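Local coordinates for tungsten-containing formylmethanofuran dehydrogenase 2 subunit C (Methanothermobacter wolfeii, PDB 5T5I), which forms one subunit of a tungsten enzyme complex that probably interconverts carbon dioxide and formylmethanofuran in methanogenesis, at residues E217-F222 / E246-I251; T208-G213 / I257-V262; F222-V227 / A241-E246. One frame throughout, in Å; residues are numbered along the deposited sequence.

Contact 1. Residues E217-F222 / E246-I251; sequences EFLAGF and EGDHAI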
loop_
_atom_site.group_PDB
_atom_site.type_symbol
_atom_site.label_atom_id
_atom_site.label_comp_id
_atom_site.label_asym_id
_atom_site.label_seq_id
_atom_site.Cartn_x
_atom_site.Cartn_y
_atom_site.Cartn_z
ATOM N N GLU C 217 -14.066 5.910 15.361
ATOM C CA GLU C 217 -14.318 6.602 14.094
ATOM C C GLU C 217 -15.238 7.788 14.330
ATOM O O GLU C 217 -16.049 7.756 15.247
ATOM C CB GLU C 217 -15.022 5.669 13.112
ATOM C CG GLU C 217 -14.248 4.413 12.752
ATOM C CD GLU C 217 -15.117 3.425 11.998
ATOM O OE1 GLU C 217 -15.567 3.765 10.881
ATOM O OE2 GLU C 217 -15.454 2.366 12.574
ATOM N N PHE C 218 -15.114 8.826 13.502
ATOM C CA PHE C 218 -15.954 10.016 13.599
ATOM C C PHE C 218 -16.489 10.389 12.196
ATOM O O PHE C 218 -16.520 9.516 11.328
ATOM C CB PHE C 218 -15.218 11.140 14.352
ATOM C CG PHE C 218 -16.038 12.327 14.832
ATOM C CD1 PHE C 218 -17.295 12.148 15.405
ATOM C CD2 PHE C 218 -15.574 13.624 14.658
ATOM C CE1 PHE C 218 -18.055 13.242 15.812
ATOM C CE2 PHE C 218 -16.339 14.717 15.069
ATOM C CZ PHE C 218 -17.562 14.518 15.665
ATOM N N LEU C 219 -16.955 11.636 11.981
ATOM C CA LEU C 219 -17.668 12.046 10.790
ATOM C C LEU C 219 -17.100 13.316 10.147
ATOM O O LEU C 219 -16.818 14.306 10.838
ATOM C CB LEU C 219 -19.104 12.267 11.250
ATOM C CG LEU C 219 -19.919 11.008 11.639
ATOM C CD1 LEU C 219 -21.198 11.412 12.364
ATOM C CD2 LEU C 219 -20.290 10.180 10.415
ATOM N N ALA C 220 -16.975 13.292 8.807
ATOM C CA ALA C 220 -16.401 14.386 8.034
ATOM C C ALA C 220 -17.278 15.639 7.918
ATOM O O ALA C 220 -16.775 16.674 7.489
ATOM C CB ALA C 220 -15.995 13.893 6.659
ATOM N N GLY C 221 -18.555 15.549 8.312
ATOM C CA GLY C 221 -19.460 16.695 8.328
ATOM C C GLY C 221 -19.271 17.624 9.523
ATOM O O GLY C 221 -19.985 18.619 9.641
ATOM N N PHE C 222 -18.315 17.326 10.426
ATOM C CA PHE C 222 -18.051 18.173 11.596
ATOM C C PHE C 222 -16.887 19.128 11.325
ATOM O O PHE C 222 -15.978 18.778 10.578
ATOM C CB PHE C 222 -17.775 17.309 12.824
ATOM C CG PHE C 222 -19.038 16.821 13.496
ATOM C CD1 PHE C 222 -19.733 15.732 12.994
ATOM C CD2 PHE C 222 -19.546 17.468 14.617
ATOM C CE1 PHE C 222 -20.910 15.292 13.605
ATOM C CE2 PHE C 222 -20.729 17.035 15.218
ATOM C CZ PHE C 222 -21.414 15.960 14.696
ATOM N N GLU C 246 -18.065 21.170 15.823
ATOM C CA GLU C 246 -19.417 21.671 15.560
ATOM C C GLU C 246 -20.008 20.979 14.335
ATOM O O GLU C 246 -19.336 20.825 13.308
ATOM C CB GLU C 246 -19.414 23.190 15.349
ATOM C CG GLU C 246 -20.813 23.796 15.306
ATOM C CD GLU C 246 -20.824 25.245 14.867
ATOM O OE1 GLU C 246 -20.269 25.542 13.783
ATOM O OE2 GLU C 246 -21.405 26.078 15.599
ATOM N N GLY C 247 -21.269 20.582 14.442
ATOM C CA GLY C 247 -21.936 19.917 13.326
ATOM C C GLY C 247 -23.329 19.443 13.665
ATOM O O GLY C 247 -23.923 19.941 14.628
ATOM N N ASP C 248 -23.889 18.471 12.935
ATOM C CA ASP C 248 -23.349 17.806 11.748
ATOM C C ASP C 248 -23.734 18.681 10.558
ATOM O O ASP C 248 -24.931 18.837 10.277
ATOM C CB ASP C 248 -23.981 16.407 11.645
ATOM C CG ASP C 248 -23.524 15.521 10.502
ATOM O OD1 ASP C 248 -22.892 16.038 9.559
ATOM O OD2 ASP C 248 -23.843 14.317 10.530
ATOM N N HIS C 249 -22.751 19.224 9.822
ATOM C CA HIS C 249 -23.063 20.128 8.719
ATOM C C HIS C 249 -23.671 19.448 7.460
ATOM O O HIS C 249 -23.914 20.143 6.481
ATOM C CB HIS C 249 -21.883 21.015 8.358
ATOM C CG HIS C 249 -21.375 21.868 9.476
ATOM N ND1 HIS C 249 -20.059 21.745 9.830
ATOM C CD2 HIS C 249 -21.959 22.760 10.320
ATOM C CE1 HIS C 249 -19.863 22.571 10.832
ATOM N NE2 HIS C 249 -20.957 23.192 11.174
ATOM N N ALA C 250 -24.035 18.147 7.523
ATOM C CA ALA C 250 -24.883 17.518 6.513
ATOM C C ALA C 250 -26.310 18.074 6.715
ATOM O O ALA C 250 -27.119 17.976 5.810
ATOM C CB ALA C 250 -24.919 16.007 6.691
ATOM N N ILE C 251 -26.621 18.600 7.931
ATOM C CA ILE C 251 -27.919 19.185 8.306
ATOM C C ILE C 251 -27.833 20.711 8.153
ATOM O O ILE C 251 -26.846 21.319 8.578
ATOM C CB ILE C 251 -28.289 18.789 9.762
ATOM C CG1 ILE C 251 -28.459 17.253 9.902
ATOM C CG2 ILE C 251 -29.553 19.531 10.272
ATOM C CD1 ILE C 251 -29.768 16.647 9.275
#
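Aromatic and CH-pi contacts centre on F222, whose ring lies against the backbone of G247 and D248. CA of G247 sits 4.0 Å from the centroid of the F222 ring, and CA of D248 lies over the same face. F222 has its CG anti to the carbonyl carbon (chi1 -82°), which lays the ring alongside G247. The D248 CB meets F222 CE1 at 3.8 Å, and the two side chains cross at about a right angle. The G247-D248 peptide is cis, where the strand ends and the chain turns past this ring.

Among the polar contacts, H249 N donates to G221 O at 2.8 Å. The ring atom H249 ND1 is 3.1 Å from the same G221 O. D248 OD1 accepts from A250 N at 3.1 Å from above the carboxylate plane, forming an Asx turn.

Two type I turns, L219-F222 and D248-I251, thus meet at the ends of strands 223-229 and 241-247. They lie against another protein chain, whose acidic side chain takes the G221 N-H. D248 OD2 accepts from E203 N, so each carboxylate oxygen has a backbone donor. F222, with the G247-D248 backbone on one face and F218 CZ toward the rim of the other, joins the two turns.

Contact 2. Residues T208-G213 / I257-V262; sequences TIVVKG and IVYAAV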
loop_
_atom_site.group_PDB
_atom_site.type_symbol
_atom_site.label_atom_id
_atom_site.label_comp_id
_atom_site.label_asym_id
_atom_site.label_seq_id
_atom_site.Cartn_x
_atom_site.Cartn_y
_atom_site.Cartn_z
ATOM N N THR C 208 -25.467 18.860 23.015
ATOM C CA THR C 208 -24.057 18.572 23.289
ATOM C C THR C 208 -23.818 17.084 23.600
ATOM O O THR C 208 -24.549 16.484 24.370
ATOM C CB THR C 208 -23.544 19.432 24.468
ATOM O OG1 THR C 208 -23.883 20.792 24.262
ATOM C CG2 THR C 208 -22.047 19.321 24.659
ATOM N N ILE C 209 -22.740 16.526 23.034
ATOM C CA ILE C 209 -22.299 15.162 23.289
ATOM C C ILE C 209 -20.861 15.255 23.848
ATOM O O ILE C 209 -20.009 15.895 23.218
ATOM C CB ILE C 209 -22.341 14.274 22.014
ATOM C CG1 ILE C 209 -23.779 14.206 21.445
ATOM C CG2 ILE C 209 -21.809 12.866 22.344
ATOM C CD1 ILE C 209 -23.877 13.611 20.076
ATOM N N VAL C 210 -20.589 14.607 24.985
ATOM C CA VAL C 210 -19.242 14.571 25.588
ATOM C C VAL C 210 -18.780 13.112 25.623
ATOM O O VAL C 210 -19.474 12.270 26.194
ATOM C CB VAL C 210 -19.169 15.181 27.015
ATOM C CG1 VAL C 210 -17.737 15.104 27.575
ATOM C CG2 VAL C 210 -19.676 16.624 27.028
ATOM N N VAL C 211 -17.618 12.820 25.015
ATOM C CA VAL C 211 -17.009 11.478 25.039
ATOM C C VAL C 211 -15.685 11.569 25.809
ATOM O O VAL C 211 -14.756 12.247 25.358
ATOM C CB VAL C 211 -16.808 10.897 23.620
ATOM C CG1 VAL C 211 -16.274 9.459 23.692
ATOM C CG2 VAL C 211 -18.114 10.952 22.814
ATOM N N LYS C 212 -15.604 10.911 26.979
ATOM C CA LYS C 212 -14.389 10.909 27.812
ATOM C C LYS C 212 -13.399 9.812 27.394
ATOM O O LYS C 212 -12.210 9.926 27.672
ATOM C CB LYS C 212 -14.719 10.754 29.293
ATOM C CG LYS C 212 -15.669 11.800 29.840
ATOM C CD LYS C 212 -15.752 11.661 31.362
ATOM C CE LYS C 212 -16.617 12.693 32.019
ATOM N NZ LYS C 212 -16.709 12.484 33.503
ATOM N N GLY C 213 -13.901 8.754 26.761
ATOM C CA GLY C 213 -13.066 7.674 26.248
ATOM C C GLY C 213 -12.716 7.907 24.787
ATOM O O GLY C 213 -12.666 9.053 24.312
ATOM N N ILE C 257 -22.672 20.300 19.231
ATOM C CA ILE C 257 -21.275 20.286 19.695
ATOM C C ILE C 257 -20.900 18.881 20.161
ATOM O O ILE C 257 -21.651 18.263 20.923
ATOM C CB ILE C 257 -21.026 21.337 20.828
ATOM C CG1 ILE C 257 -21.237 22.789 20.337
ATOM C CG2 ILE C 257 -19.637 21.192 21.448
ATOM C CD1 ILE C 257 -20.230 23.308 19.256
ATOM N N VAL C 258 -19.734 18.390 19.715
ATOM C CA VAL C 258 -19.164 17.125 20.181
ATOM C C VAL C 258 -17.817 17.458 20.859
ATOM O O VAL C 258 -16.945 18.057 20.217
ATOM C CB VAL C 258 -18.984 16.069 19.054
ATOM C CG1 VAL C 258 -18.224 14.837 19.562
ATOM C CG2 VAL C 258 -20.332 15.650 18.478
ATOM N N TYR C 259 -17.659 17.063 22.136
ATOM C CA TYR C 259 -16.400 17.196 22.890
ATOM C C TYR C 259 -15.795 15.783 23.000
ATOM O O TYR C 259 -16.506 14.844 23.351
ATOM C CB TYR C 259 -16.623 17.762 24.307
ATOM C CG TYR C 259 -16.936 19.239 24.349
ATOM C CD1 TYR C 259 -15.942 20.187 24.143
ATOM C CD2 TYR C 259 -18.203 19.693 24.698
ATOM C CE1 TYR C 259 -16.211 21.553 24.234
ATOM C CE2 TYR C 259 -18.470 21.056 24.846
ATOM C CZ TYR C 259 -17.477 21.984 24.589
ATOM O OH TYR C 259 -17.757 23.325 24.727
ATOM N N ALA C 260 -14.514 15.627 22.673
ATOM C CA ALA C 260 -13.842 14.329 22.759
ATOM C C ALA C 260 -12.497 14.512 23.489
ATOM O O ALA C 260 -11.684 15.349 23.071
ATOM C CB ALA C 260 -13.626 13.749 21.367
ATOM N N ALA C 261 -12.280 13.754 24.585
ATOM C CA ALA C 261 -11.055 13.823 25.422
ATOM C C ALA C 261 -9.776 13.732 24.583
ATOM O O ALA C 261 -9.639 12.810 23.763
ATOM C CB ALA C 261 -11.061 12.720 26.463
ATOM N N VAL C 262 -8.859 14.702 24.767
ATOM C CA VAL C 262 -7.655 14.776 23.930
ATOM C C VAL C 262 -6.746 13.530 24.015
ATOM O O VAL C 262 -6.181 13.135 22.994
ATOM C CB VAL C 262 -6.804 16.067 24.128
ATOM C CG1 VAL C 262 -7.614 17.336 23.835
ATOM C CG2 VAL C 262 -6.130 16.116 25.497
#
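The Y259 N-H gives a hydrogen bond of 2.8 Å to I209 O. Y259 O turns to the same strand and accepts from V211 N. I209 N to I257 O and A261 N to V211 O complete the set. With an angle of 9° between the strand directions, this is regular parallel pairing: T208 with I257, I209 with V258, V210 with Y259 and V211 with A260.

T208, V210, I257 and Y259 share one face. T208 CG2 reaches the edge of the Y259 ring, near its plane, at 3.9 Å from CD2. The methyl gets there because it stands anti to the T208 backbone N. V210 CG2 approaches the same Y259 CD2 at 4.1 Å, and I257 CG2 lies over one face of the ring, toward the rim. Y259 OH bonds to E228 OE2. I209, V211, V258 and A260 line the other face, where I209 CB meets V258 CG2 at 4.3 Å. At the strand end, A261 CB lies 3.3 Å from K212 O.

This parallel step is consistent with a beta-helix. Strand 208-211 bonds on to strand 187-192, and strand 256-261 pairs with strand 241-247. Strands 231-233 and 236-239 pack over the face that carries Y259 and V210.

Contact 3. Residues F222-V227 / A241-E246; sequences FKYLGV and AFYKFE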
loop_
_atom_site.group_PDB
_atom_site.type_symbol
_atom_site.label_atom_id
_atom_site.label_comp_id
_atom_site.label_asym_id
_atom_site.label_seq_id
_atom_site.Cartn_x
_atom_site.Cartn_y
_atom_site.Cartn_z
ATOM N N PHE C 222 -18.315 17.326 10.426
ATOM C CA PHE C 222 -18.051 18.173 11.596
ATOM C C PHE C 222 -16.887 19.128 11.325
ATOM O O PHE C 222 -15.978 18.778 10.578
ATOM C CB PHE C 222 -17.775 17.309 12.824
ATOM C CG PHE C 222 -19.038 16.821 13.496
ATOM C CD1 PHE C 222 -19.733 15.732 12.994
ATOM C CD2 PHE C 222 -19.546 17.468 14.617
ATOM C CE1 PHE C 222 -20.910 15.292 13.605
ATOM C CE2 PHE C 222 -20.729 17.035 15.218
ATOM C CZ PHE C 222 -21.414 15.960 14.696
ATOM N N LYS C 223 -16.929 20.336 11.906
ATOM C CA LYS C 223 -15.859 21.326 11.786
ATOM C C LYS C 223 -15.091 21.306 13.091
ATOM O O LYS C 223 -15.696 21.360 14.158
ATOM C CB LYS C 223 -16.420 22.730 11.563
ATOM C CG LYS C 223 -15.378 23.826 11.396
ATOM C CD LYS C 223 -16.054 25.180 11.212
ATOM C CE LYS C 223 -15.056 26.297 10.996
ATOM N NZ LYS C 223 -15.424 27.520 11.755
ATOM N N TYR C 224 -13.770 21.271 13.002
ATOM C CA TYR C 224 -12.895 21.276 14.182
ATOM C C TYR C 224 -12.702 22.717 14.667
ATOM O O TYR C 224 -12.284 23.561 13.878
ATOM C CB TYR C 224 -11.556 20.611 13.823
ATOM C CG TYR C 224 -10.535 20.657 14.932
ATOM C CD1 TYR C 224 -10.793 20.069 16.164
ATOM C CD2 TYR C 224 -9.309 21.290 14.754
ATOM C CE1 TYR C 224 -9.861 20.107 17.192
ATOM C CE2 TYR C 224 -8.365 21.341 15.780
ATOM C CZ TYR C 224 -8.638 20.727 16.993
ATOM O OH TYR C 224 -7.743 20.797 18.032
ATOM N N LEU C 225 -13.028 23.002 15.942
ATOM C CA LEU C 225 -12.925 24.349 16.540
ATOM C C LEU C 225 -11.696 24.570 17.438
ATOM O O LEU C 225 -11.416 25.711 17.780
ATOM C CB LEU C 225 -14.197 24.668 17.344
ATOM C CG LEU C 225 -15.542 24.661 16.577
ATOM C CD1 LEU C 225 -16.659 25.067 17.494
ATOM C CD2 LEU C 225 -15.524 25.602 15.369
ATOM N N GLY C 226 -10.983 23.516 17.803
ATOM C CA GLY C 226 -9.805 23.618 18.665
ATOM C C GLY C 226 -9.967 22.799 19.934
ATOM O O GLY C 226 -10.787 21.877 19.975
ATOM N N VAL C 227 -9.274 23.197 21.010
ATOM C CA VAL C 227 -9.346 22.513 22.297
ATOM C C VAL C 227 -9.940 23.451 23.334
ATOM O O VAL C 227 -9.610 24.646 23.381
ATOM C CB VAL C 227 -7.953 21.957 22.727
ATOM C CG1 VAL C 227 -7.899 21.571 24.219
ATOM C CG2 VAL C 227 -7.564 20.758 21.866
ATOM N N ALA C 241 -8.724 18.416 29.093
ATOM C CA ALA C 241 -8.778 18.982 27.753
ATOM C C ALA C 241 -9.643 18.143 26.819
ATOM O O ALA C 241 -9.585 16.908 26.845
ATOM C CB ALA C 241 -7.364 19.138 27.186
ATOM N N PHE C 242 -10.423 18.828 25.967
ATOM C CA PHE C 242 -11.303 18.201 24.976
ATOM C C PHE C 242 -11.167 18.852 23.603
ATOM O O PHE C 242 -11.187 20.083 23.513
ATOM C CB PHE C 242 -12.772 18.336 25.411
ATOM C CG PHE C 242 -13.126 17.596 26.678
ATOM C CD1 PHE C 242 -12.906 18.171 27.924
ATOM C CD2 PHE C 242 -13.645 16.306 26.629
ATOM C CE1 PHE C 242 -13.213 17.476 29.099
ATOM C CE2 PHE C 242 -13.944 15.611 27.802
ATOM C CZ PHE C 242 -13.733 16.201 29.027
ATOM N N TYR C 243 -11.091 18.028 22.534
ATOM C CA TYR C 243 -11.176 18.506 21.150
ATOM C C TYR C 243 -12.647 18.877 20.971
ATOM O O TYR C 243 -13.511 18.115 21.409
ATOM C CB TYR C 243 -10.828 17.412 20.138
ATOM C CG TYR C 243 -9.373 17.018 20.132
ATOM C CD1 TYR C 243 -8.382 17.944 19.820
ATOM C CD2 TYR C 243 -8.988 15.700 20.352
ATOM C CE1 TYR C 243 -7.038 17.583 19.793
ATOM C CE2 TYR C 243 -7.647 15.325 20.322
ATOM C CZ TYR C 243 -6.673 16.270 20.046
ATOM O OH TYR C 243 -5.350 15.913 19.993
ATOM N N LYS C 244 -12.927 20.059 20.403
ATOM C CA LYS C 244 -14.281 20.579 20.216
ATOM C C LYS C 244 -14.623 20.584 18.726
ATOM O O LYS C 244 -13.839 21.066 17.903
ATOM C CB LYS C 244 -14.382 22.004 20.794
ATOM C CG LYS C 244 -15.784 22.585 20.778
ATOM C CD LYS C 244 -15.783 24.006 21.326
ATOM C CE LYS C 244 -17.164 24.596 21.435
ATOM N NZ LYS C 244 -17.130 25.956 22.042
ATOM N N PHE C 245 -15.798 20.060 18.395
ATOM C CA PHE C 245 -16.300 19.975 17.018
ATOM C C PHE C 245 -17.718 20.505 16.935
ATOM O O PHE C 245 -18.500 20.270 17.858
ATOM C CB PHE C 245 -16.318 18.507 16.558
ATOM C CG PHE C 245 -14.972 17.836 16.516
ATOM C CD1 PHE C 245 -14.200 17.859 15.359
ATOM C CD2 PHE C 245 -14.503 17.114 17.608
ATOM C CE1 PHE C 245 -12.976 17.190 15.303
ATOM C CE2 PHE C 245 -13.270 16.470 17.564
ATOM C CZ PHE C 245 -12.512 16.514 16.413
ATOM N N GLU C 246 -18.065 21.170 15.823
ATOM C CA GLU C 246 -19.417 21.671 15.560
ATOM C C GLU C 246 -20.008 20.979 14.335
ATOM O O GLU C 246 -19.336 20.825 13.308
ATOM C CB GLU C 246 -19.414 23.190 15.349
ATOM C CG GLU C 246 -20.813 23.796 15.306
ATOM C CD GLU C 246 -20.824 25.245 14.867
ATOM O OE1 GLU C 246 -20.269 25.542 13.783
ATOM O OE2 GLU C 246 -21.405 26.078 15.599
#
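The F245 ring carries Y224 CD1 over one face, 3.7 Å from F245 CE1. The planes of these two rings stand 50° apart. Backbone N of G226 lies over the centre of one face of the Y224 ring. At the other end of the cluster, Y224 OH comes to the edge of the Y243 ring, near its plane, 3.4 Å from CD1. V227 CG2 approaches the same Y243 CD1 at 3.6 Å, while V227 CG1 packs on A241 CB. The Y224 CG is anti to the backbone N (chi1 175°), which swings its ring along the partner strand so that it spans both F245 and Y243. F222 CD2 meets F245 CB at 3.9 Å, and the F218 ring stands edge-to-face with F245.

The backbones are joined by four antiparallel hydrogen bonds. K223 and E246 exchange two of them. L225 N donates to K244 O, and K244 N donates to G226 O. L225 and G226 thus face one residue, K244, which makes a beta bulge. The backbone angles of G226 call for glycine, since a CB would jam against the carbonyl O before it.

On the face of K244 and E246, L225 CD1 touches K244 CE and E246 CB, each at 4.0 Å.

T133 of the neighbouring subunit fwdF packs on Y224 and V227, and T231 of that subunit bonds to V227 O. The two strands form an antiparallel edge, with 241-247 between 223-229 and 256-261. It stands at the end of a run of parallel strands consistent with the beta-helix of this family.

Overall arrangement
From the N terminus, a long run of parallel strands leads to strand 208-211, where contact 2 begins. The chain then passes through the loop 217-222 of contact 1 and into strand 223-229 of contact 3. It turns back through strand 241-247, closing contact 3, and ends contact 1 at the turn beyond it. Strand 256-261 then closes contact 2. Contact 3 therefore nests inside contact 1, and contact 1 inside contact 2. F222 and E246 belong to both contacts 1 and 3. F222 also packs on V258 of contact 2. V258 N probably bonds F245 O, and Y243 N probably bonds A260 O. Together they tie the antiparallel end strands to the last parallel strands.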